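Local coordinates for 2-C-methyl-D-erythritol 4-phosphate cytidylyltransferase (Thermus thermophilus HB8, PDB 2PX7), which probably catalyses the transfer of a cytidylyl group from CTP to 2-C-methyl-D-erythritol 4-phosphate, the second step from deoxyxylulose phosphate in isoprenoid biosynthesis, at residues W57-F62 with K80-V85; P144-A149 with E153-V158. All coordinates share one frame; numbering follows the deposited sequence.

In the fold
The two contacts lie on opposite sides of the chain's centre, with their own centres about 40 Å apart, and share no helix or strand. Contact 1 is a small surface contact at the border of the nucleotidyltransferase sheet, where helix 54-61 meets the loop leading into the outermost strand 85-88. It is purely apolar, a leucine against a leucine and an alanine. Contact 2 is larger and partly buried although it lies farther from the chain's centre, and the second subunit packs around it. It holds together the two strands of a protruding hairpin and combines backbone hydrogen bonds with a methionine lying over a tyrosine ring. By contrast, no other chain of the assembly touches contact 1.

Contact 1: W57-F62 with K80-V85; sequences WTLAAF and KGLGAV
Leu59, projecting from the last turn of helix 54-61, carries the contact with both of its methyl groups. Its CG stands beside the backbone N, anti to the carbonyl carbon (chi1 -67°), which sends the fork of the side chain across to the loop. There Leu59 CD1 lies 3.7 Å from Leu82 CB and also touches the CD1 methyl of Leu82, the two leucine side chains crossing at about a right angle. This is the tight part. The other branch packs less closely, with Leu59 CD2 at 4.1 Å from Ala84 CB.

Gly83 is the centre of an inverse gamma turn, whose closing bond from Ala84 N to Leu82 O is weak; the bend separates the two apolar residues that flank Leu59. The backbones stay well apart, the CA atoms of Leu59 and Gly83 being 7.4 Å from each other, and the loop on the Gly83 side is exposed to solvent. On the inner side Leu59 also rests on Val68 and Ala84 on Val70. The contact thus ties the helix of the beta-alpha-beta crossover between parallel strands 27-31 and 67-72 to the approach to edge strand 85-88 of the Rossmann-like sheet.

Contact 2: P144-A149 with E153-V158; sequences PDTLMA and EAYGRV
Ala149 O receives two donors from the facing strand: the backbone N of Arg157 at 2.9 Å, and a CA-H...O contact from Gly156 CA at 3.4 Å. The return bond of this antiparallel hydrogen-bonded pair, from Ala149 N to Arg157 O, is short at 2.6 Å and nearly straight (174° at the hydrogen). Met148 and Val158 form the adjoining non-hydrogen-bonded pair, and their side chains share a face of the hairpin.

Met148 starts out with CG anti to the backbone N (chi1 -176°), then bends at its next two torsions and curls over the Tyr155 ring. CG lies 4.1 Å from the centroid of that ring in a CH-pi contact, the sulfur follows in a Met-aromatic contact over the face, and the terminal Met148 CE reaches Tyr155 CD2 at 3.9 Å. The Tyr155 hydroxyl is hydrogen-bonded to Asp194 of the second subunit. A leucine at Tyr155 would probably leave the Met148 thioether without its flat support and that aspartate without its hydroxyl partner.

Strands 146-150 and 156-159 thus form a beta hairpin, a small sheet of its own that follows strand 136-142 in the chain and precedes strand 165-174. Leu147 packs on Arg161, which is predicted to position MEP for attack; Thr146 to Met148 also pair antiparallel with a strand of the second subunit, whose helix 195-201 packs against Tyr155 and Val158.

Contact 1: W57-F62 with K80-V85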
ATOM      1  N   TRP A  57       0.571  18.786 -10.098  1.00 37.82           N
ATOM      2  CA  TRP A  57       0.044  18.272  -8.827  1.00 37.48           C
ATOM      3  C   TRP A  57       0.943  18.601  -7.633  1.00 36.92           C
ATOM      4  O   TRP A  57       0.448  19.133  -6.650  1.00 36.74           O
ATOM      5  CB  TRP A  57      -0.237  16.761  -8.885  1.00 37.73           C
ATOM      6  CG  TRP A  57      -1.453  16.372  -9.676  1.00 38.01           C
ATOM      7  CD1 TRP A  57      -1.470  15.725 -10.884  1.00 38.76           C
ATOM      8  CD2 TRP A  57      -2.831  16.575  -9.314  1.00 37.99           C
ATOM      9  NE1 TRP A  57      -2.761  15.528 -11.299  1.00 38.58           N
ATOM     10  CE2 TRP A  57      -3.619  16.030 -10.356  1.00 38.21           C
ATOM     11  CE3 TRP A  57      -3.473  17.158  -8.213  1.00 37.95           C
ATOM     12  CZ2 TRP A  57      -5.027  16.056 -10.336  1.00 39.28           C
ATOM     13  CZ3 TRP A  57      -4.882  17.200  -8.196  1.00 39.23           C
ATOM     14  CH2 TRP A  57      -5.639  16.638  -9.252  1.00 38.62           C
ATOM     15  N   THR A  58       2.253  18.317  -7.696  1.00 37.24           N
ATOM     16  CA  THR A  58       3.087  18.621  -6.508  1.00 37.18           C
ATOM     17  C   THR A  58       3.224  20.115  -6.276  1.00 36.89           C
ATOM     18  O   THR A  58       3.229  20.546  -5.139  1.00 36.83           O
ATOM     19  CB  THR A  58       4.500  17.895  -6.396  1.00 37.39           C
ATOM     20  OG1 THR A  58       5.538  18.700  -6.973  1.00 39.67           O
ATOM     21  CG2 THR A  58       4.501  16.524  -6.967  1.00 36.44           C
ATOM     22  N   LEU A  59       3.314  20.903  -7.345  1.00 37.17           N
ATOM     23  CA  LEU A  59       3.410  22.361  -7.198  1.00 37.59           C
ATOM     24  C   LEU A  59       2.199  22.984  -6.511  1.00 37.97           C
ATOM     25  O   LEU A  59       2.345  23.947  -5.754  1.00 38.05           O
ATOM     26  CB  LEU A  59       3.708  23.054  -8.537  1.00 37.62           C
ATOM     27  CG  LEU A  59       5.102  22.765  -9.122  1.00 37.83           C
ATOM     28  CD1 LEU A  59       5.371  23.603 -10.351  1.00 37.05           C
ATOM     29  CD2 LEU A  59       6.207  22.971  -8.087  1.00 36.51           C
ATOM     30  N   ALA A  60       1.013  22.422  -6.765  1.00 38.21           N
ATOM     31  CA  ALA A  60      -0.204  22.798  -6.043  1.00 38.22           C
ATOM     32  C   ALA A  60      -0.155  22.407  -4.563  1.00 38.38           C
ATOM     33  O   ALA A  60      -0.539  23.194  -3.701  1.00 38.46           O
ATOM     34  CB  ALA A  60      -1.446  22.193  -6.733  1.00 38.29           C
ATOM     35  N   ALA A  61       0.332  21.198  -4.266  1.00 38.84           N
ATOM     36  CA  ALA A  61       0.466  20.723  -2.878  1.00 38.55           C
ATOM     37  C   ALA A  61       1.412  21.572  -2.019  1.00 38.94           C
ATOM     38  O   ALA A  61       1.231  21.679  -0.794  1.00 38.60           O
ATOM     39  CB  ALA A  61       0.895  19.263  -2.850  1.00 38.66           C
ATOM     40  N   PHE A  62       2.408  22.185  -2.659  1.00 38.91           N
ATOM     41  CA  PHE A  62       3.376  23.009  -1.950  1.00 39.36           C
ATOM     42  C   PHE A  62       3.281  24.507  -2.309  1.00 40.69           C
ATOM     43  O   PHE A  62       4.272  25.233  -2.242  1.00 40.42           O
ATOM     44  CB  PHE A  62       4.800  22.464  -2.200  1.00 38.44           C
ATOM     45  CG  PHE A  62       5.029  21.084  -1.642  1.00 36.94           C
ATOM     46  CD1 PHE A  62       5.267  20.897  -0.289  1.00 34.22           C
ATOM     47  CD2 PHE A  62       4.992  19.971  -2.468  1.00 34.98           C
ATOM     48  CE1 PHE A  62       5.483  19.616   0.227  1.00 34.52           C
ATOM     49  CE2 PHE A  62       5.201  18.698  -1.955  1.00 34.24           C
ATOM     50  CZ  PHE A  62       5.445  18.521  -0.604  1.00 33.22           C
ATOM     51  N   LYS A  80       6.383  26.873 -18.480  1.00 57.10           N
ATOM     52  CA  LYS A  80       6.346  28.318 -18.236  1.00 57.51           C
ATOM     53  C   LYS A  80       5.343  28.738 -17.158  1.00 57.13           C
ATOM     54  O   LYS A  80       4.235  28.198 -17.072  1.00 57.41           O
ATOM     55  CB  LYS A  80       6.055  29.081 -19.536  1.00 57.96           C
ATOM     56  CG  LYS A  80       7.161  29.031 -20.593  1.00 59.08           C
ATOM     57  CD  LYS A  80       8.470  29.656 -20.103  1.00 61.02           C
ATOM     58  CE  LYS A  80       9.541  29.617 -21.186  1.00 62.19           C
ATOM     59  NZ  LYS A  80       9.797  28.236 -21.717  1.00 63.24           N
ATOM     60  N   GLY A  81       5.752  29.695 -16.334  1.00 56.65           N
ATOM     61  CA  GLY A  81       4.831  30.403 -15.447  1.00 56.37           C
ATOM     62  C   GLY A  81       4.421  29.719 -14.159  1.00 55.85           C
ATOM     63  O   GLY A  81       3.497  30.172 -13.477  1.00 56.19           O
ATOM     64  N   LEU A  82       5.102  28.629 -13.820  1.00 55.20           N
ATOM     65  CA  LEU A  82       4.845  27.932 -12.565  1.00 53.99           C
ATOM     66  C   LEU A  82       5.675  28.593 -11.477  1.00 52.90           C
ATOM     67  O   LEU A  82       6.670  29.256 -11.768  1.00 53.37           O
ATOM     68  CB  LEU A  82       5.197  26.452 -12.700  1.00 54.28           C
ATOM     69  CG  LEU A  82       4.637  25.715 -13.921  1.00 54.67           C
ATOM     70  CD1 LEU A  82       5.296  24.352 -14.047  1.00 55.51           C
ATOM     71  CD2 LEU A  82       3.113  25.578 -13.854  1.00 54.97           C
ATOM     72  N   GLY A  83       5.271  28.440 -10.224  1.00 51.40           N
ATOM     73  CA  GLY A  83       6.032  29.050  -9.142  1.00 49.92           C
ATOM     74  C   GLY A  83       7.095  28.087  -8.648  1.00 48.54           C
ATOM     75  O   GLY A  83       6.878  27.387  -7.633  1.00 49.24           O
ATOM     76  N   ALA A  84       8.217  28.028  -9.377  1.00 45.88           N
ATOM     77  CA  ALA A  84       9.331  27.123  -9.074  1.00 43.67           C
ATOM     78  C   ALA A  84      10.605  27.510  -9.838  1.00 42.27           C
ATOM     79  O   ALA A  84      10.535  28.088 -10.918  1.00 41.88           O
ATOM     80  CB  ALA A  84       8.953  25.673  -9.393  1.00 43.46           C
ATOM     81  N   VAL A  85      11.761  27.177  -9.266  1.00 40.30           N
ATOM     82  CA  VAL A  85      13.054  27.314  -9.951  1.00 38.50           C
ATOM     83  C   VAL A  85      13.536  25.927 -10.402  1.00 37.36           C
ATOM     84  O   VAL A  85      13.459  24.972  -9.642  1.00 36.08           O
ATOM     85  CB  VAL A  85      14.087  28.060  -9.059  1.00 38.74           C
ATOM     86  CG1 VAL A  85      15.504  27.977  -9.639  1.00 38.31           C
ATOM     87  CG2 VAL A  85      13.659  29.535  -8.865  1.00 38.53           C
TER

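Contact 2: P144-A149 with E153-V158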
ATOM      1  N   PRO A 144      -0.305  -2.808   5.285  1.00 35.41           N
ATOM      2  CA  PRO A 144      -1.734  -3.175   5.392  1.00 36.01           C
ATOM      3  C   PRO A 144      -2.083  -4.647   5.135  1.00 36.73           C
ATOM      4  O   PRO A 144      -3.201  -5.079   5.465  1.00 37.89           O
ATOM      5  CB  PRO A 144      -2.378  -2.312   4.311  1.00 36.07           C
ATOM      6  CG  PRO A 144      -1.312  -2.150   3.273  1.00 36.22           C
ATOM      7  CD  PRO A 144       0.015  -2.208   3.975  1.00 34.88           C
ATOM      8  N   ASP A 145      -1.149  -5.398   4.553  1.00 36.30           N
ATOM      9  CA  ASP A 145      -1.402  -6.746   4.059  1.00 35.74           C
ATOM     10  C   ASP A 145      -0.389  -7.686   4.664  1.00 34.91           C
ATOM     11  O   ASP A 145       0.672  -7.246   5.107  1.00 35.45           O
ATOM     12  CB  ASP A 145      -1.220  -6.808   2.538  1.00 35.76           C
ATOM     13  CG  ASP A 145      -2.137  -5.867   1.777  1.00 38.31           C
ATOM     14  OD1 ASP A 145      -3.352  -5.804   2.076  1.00 39.78           O
ATOM     15  OD2 ASP A 145      -1.635  -5.208   0.833  1.00 40.95           O
ATOM     16  N   THR A 146      -0.685  -8.977   4.653  1.00 33.49           N
ATOM     17  CA  THR A 146       0.324  -9.969   4.981  1.00 32.75           C
ATOM     18  C   THR A 146       1.566  -9.679   4.135  1.00 32.01           C
ATOM     19  O   THR A 146       1.487  -9.424   2.933  1.00 31.29           O
ATOM     20  CB  THR A 146      -0.194 -11.418   4.786  1.00 32.95           C
ATOM     21  OG1 THR A 146      -1.271 -11.643   5.696  1.00 33.80           O
ATOM     22  CG2 THR A 146       0.901 -12.475   5.073  1.00 31.63           C
ATOM     23  N   LEU A 147       2.707  -9.687   4.804  1.00 31.80           N
ATOM     24  CA  LEU A 147       3.979  -9.354   4.184  1.00 31.39           C
ATOM     25  C   LEU A 147       4.803 -10.629   4.027  1.00 30.91           C
ATOM     26  O   LEU A 147       5.173 -11.266   5.009  1.00 31.07           O
ATOM     27  CB  LEU A 147       4.710  -8.291   5.042  1.00 31.31           C
ATOM     28  CG  LEU A 147       6.050  -7.701   4.563  1.00 31.36           C
ATOM     29  CD1 LEU A 147       5.966  -7.082   3.152  1.00 27.39           C
ATOM     30  CD2 LEU A 147       6.570  -6.672   5.592  1.00 30.65           C
ATOM     31  N   MET A 148       5.121 -10.955   2.784  1.00 30.82           N
ATOM     32  CA  MET A 148       5.676 -12.252   2.415  1.00 30.50           C
ATOM     33  C   MET A 148       6.844 -12.156   1.403  1.00 30.88           C
ATOM     34  O   MET A 148       6.775 -11.407   0.430  1.00 30.69           O
ATOM     35  CB  MET A 148       4.532 -13.114   1.834  1.00 29.75           C
ATOM     36  CG  MET A 148       4.883 -14.556   1.461  1.00 29.24           C
ATOM     37  SD  MET A 148       5.498 -14.722  -0.245  1.00 31.92           S
ATOM     38  CE  MET A 148       4.052 -14.374  -1.229  1.00 25.67           C
ATOM     39  N   ALA A 149       7.893 -12.941   1.640  1.00 32.03           N
ATOM     40  CA  ALA A 149       9.044 -13.048   0.739  1.00 33.26           C
ATOM     41  C   ALA A 149       8.918 -14.314  -0.107  1.00 34.11           C
ATOM     42  O   ALA A 149       8.997 -15.420   0.416  1.00 34.06           O
ATOM     43  CB  ALA A 149      10.360 -13.061   1.547  1.00 32.80           C
ATOM     44  N   GLU A 153       9.317 -19.177  -6.348  1.00 50.74           N
ATOM     45  CA  GLU A 153       8.006 -19.690  -6.777  1.00 51.55           C
ATOM     46  C   GLU A 153       6.950 -18.598  -6.991  1.00 50.25           C
ATOM     47  O   GLU A 153       6.763 -18.138  -8.125  1.00 50.96           O
ATOM     48  CB  GLU A 153       7.486 -20.775  -5.802  1.00 52.38           C
ATOM     49  CG  GLU A 153       8.555 -21.530  -4.989  1.00 54.24           C
ATOM     50  CD  GLU A 153       8.982 -22.843  -5.610  1.00 56.91           C
ATOM     51  OE1 GLU A 153       8.300 -23.345  -6.547  1.00 56.74           O
ATOM     52  OE2 GLU A 153      10.003 -23.375  -5.127  1.00 58.80           O
ATOM     53  N   ALA A 154       6.283 -18.153  -5.932  1.00 48.58           N
ATOM     54  CA  ALA A 154       6.468 -18.606  -4.532  1.00 46.36           C
ATOM     55  C   ALA A 154       5.320 -19.559  -4.236  1.00 44.72           C
ATOM     56  O   ALA A 154       5.216 -20.502  -5.027  1.00 45.34           O
ATOM     57  CB  ALA A 154       6.491 -17.455  -3.617  1.00 45.66           C
ATOM     58  N   TYR A 155       4.454 -19.433  -3.196  1.00 42.24           N
ATOM     59  CA  TYR A 155       4.379 -18.504  -2.035  1.00 39.15           C
ATOM     60  C   TYR A 155       5.750 -18.434  -1.365  1.00 40.11           C
ATOM     61  O   TYR A 155       6.749 -18.224  -2.095  1.00 41.83           O
ATOM     62  CB  TYR A 155       3.251 -19.010  -1.107  1.00 36.43           C
ATOM     63  CG  TYR A 155       2.634 -18.128  -0.023  1.00 30.93           C
ATOM     64  CD1 TYR A 155       3.002 -18.281   1.306  1.00 27.91           C
ATOM     65  CD2 TYR A 155       1.595 -17.242  -0.308  1.00 26.23           C
ATOM     66  CE1 TYR A 155       2.406 -17.513   2.326  1.00 26.18           C
ATOM     67  CE2 TYR A 155       0.987 -16.483   0.694  1.00 25.22           C
ATOM     68  CZ  TYR A 155       1.400 -16.628   2.011  1.00 28.09           C
ATOM     69  OH  TYR A 155       0.820 -15.884   3.012  1.00 27.64           O
ATOM     70  N   GLY A 156       5.862 -18.596  -0.050  1.00 39.14           N
ATOM     71  CA  GLY A 156       7.141 -18.317   0.634  1.00 38.26           C
ATOM     72  C   GLY A 156       7.105 -17.974   2.124  1.00 38.25           C
ATOM     73  O   GLY A 156       6.287 -18.489   2.878  1.00 37.95           O
ATOM     74  N   ARG A 157       8.000 -17.083   2.541  1.00 37.61           N
ATOM     75  CA  ARG A 157       8.229 -16.772   3.951  1.00 37.63           C
ATOM     76  C   ARG A 157       7.512 -15.503   4.387  1.00 36.36           C
ATOM     77  O   ARG A 157       7.741 -14.432   3.821  1.00 36.32           O
ATOM     78  CB  ARG A 157       9.746 -16.619   4.186  1.00 37.48           C
ATOM     79  CG  ARG A 157      10.165 -16.062   5.532  1.00 39.60           C
ATOM     80  CD  ARG A 157      11.694 -15.795   5.566  1.00 40.81           C
ATOM     81  NE  ARG A 157      12.047 -15.002   6.736  1.00 46.66           N
ATOM     82  CZ  ARG A 157      12.517 -13.756   6.712  1.00 48.25           C
ATOM     83  NH1 ARG A 157      12.754 -13.122   5.561  1.00 48.52           N
ATOM     84  NH2 ARG A 157      12.782 -13.152   7.863  1.00 49.47           N
ATOM     85  N   VAL A 158       6.679 -15.615   5.420  1.00 35.36           N
ATOM     86  CA  VAL A 158       5.941 -14.484   5.956  1.00 34.59           C
ATOM     87  C   VAL A 158       6.661 -13.841   7.153  1.00 34.76           C
ATOM     88  O   VAL A 158       7.175 -14.545   8.010  1.00 34.38           O
ATOM     89  CB  VAL A 158       4.528 -14.912   6.393  1.00 34.94           C
ATOM     90  CG1 VAL A 158       3.798 -13.756   7.074  1.00 33.86           C
ATOM     91  CG2 VAL A 158       3.723 -15.454   5.186  1.00 34.03           C
TER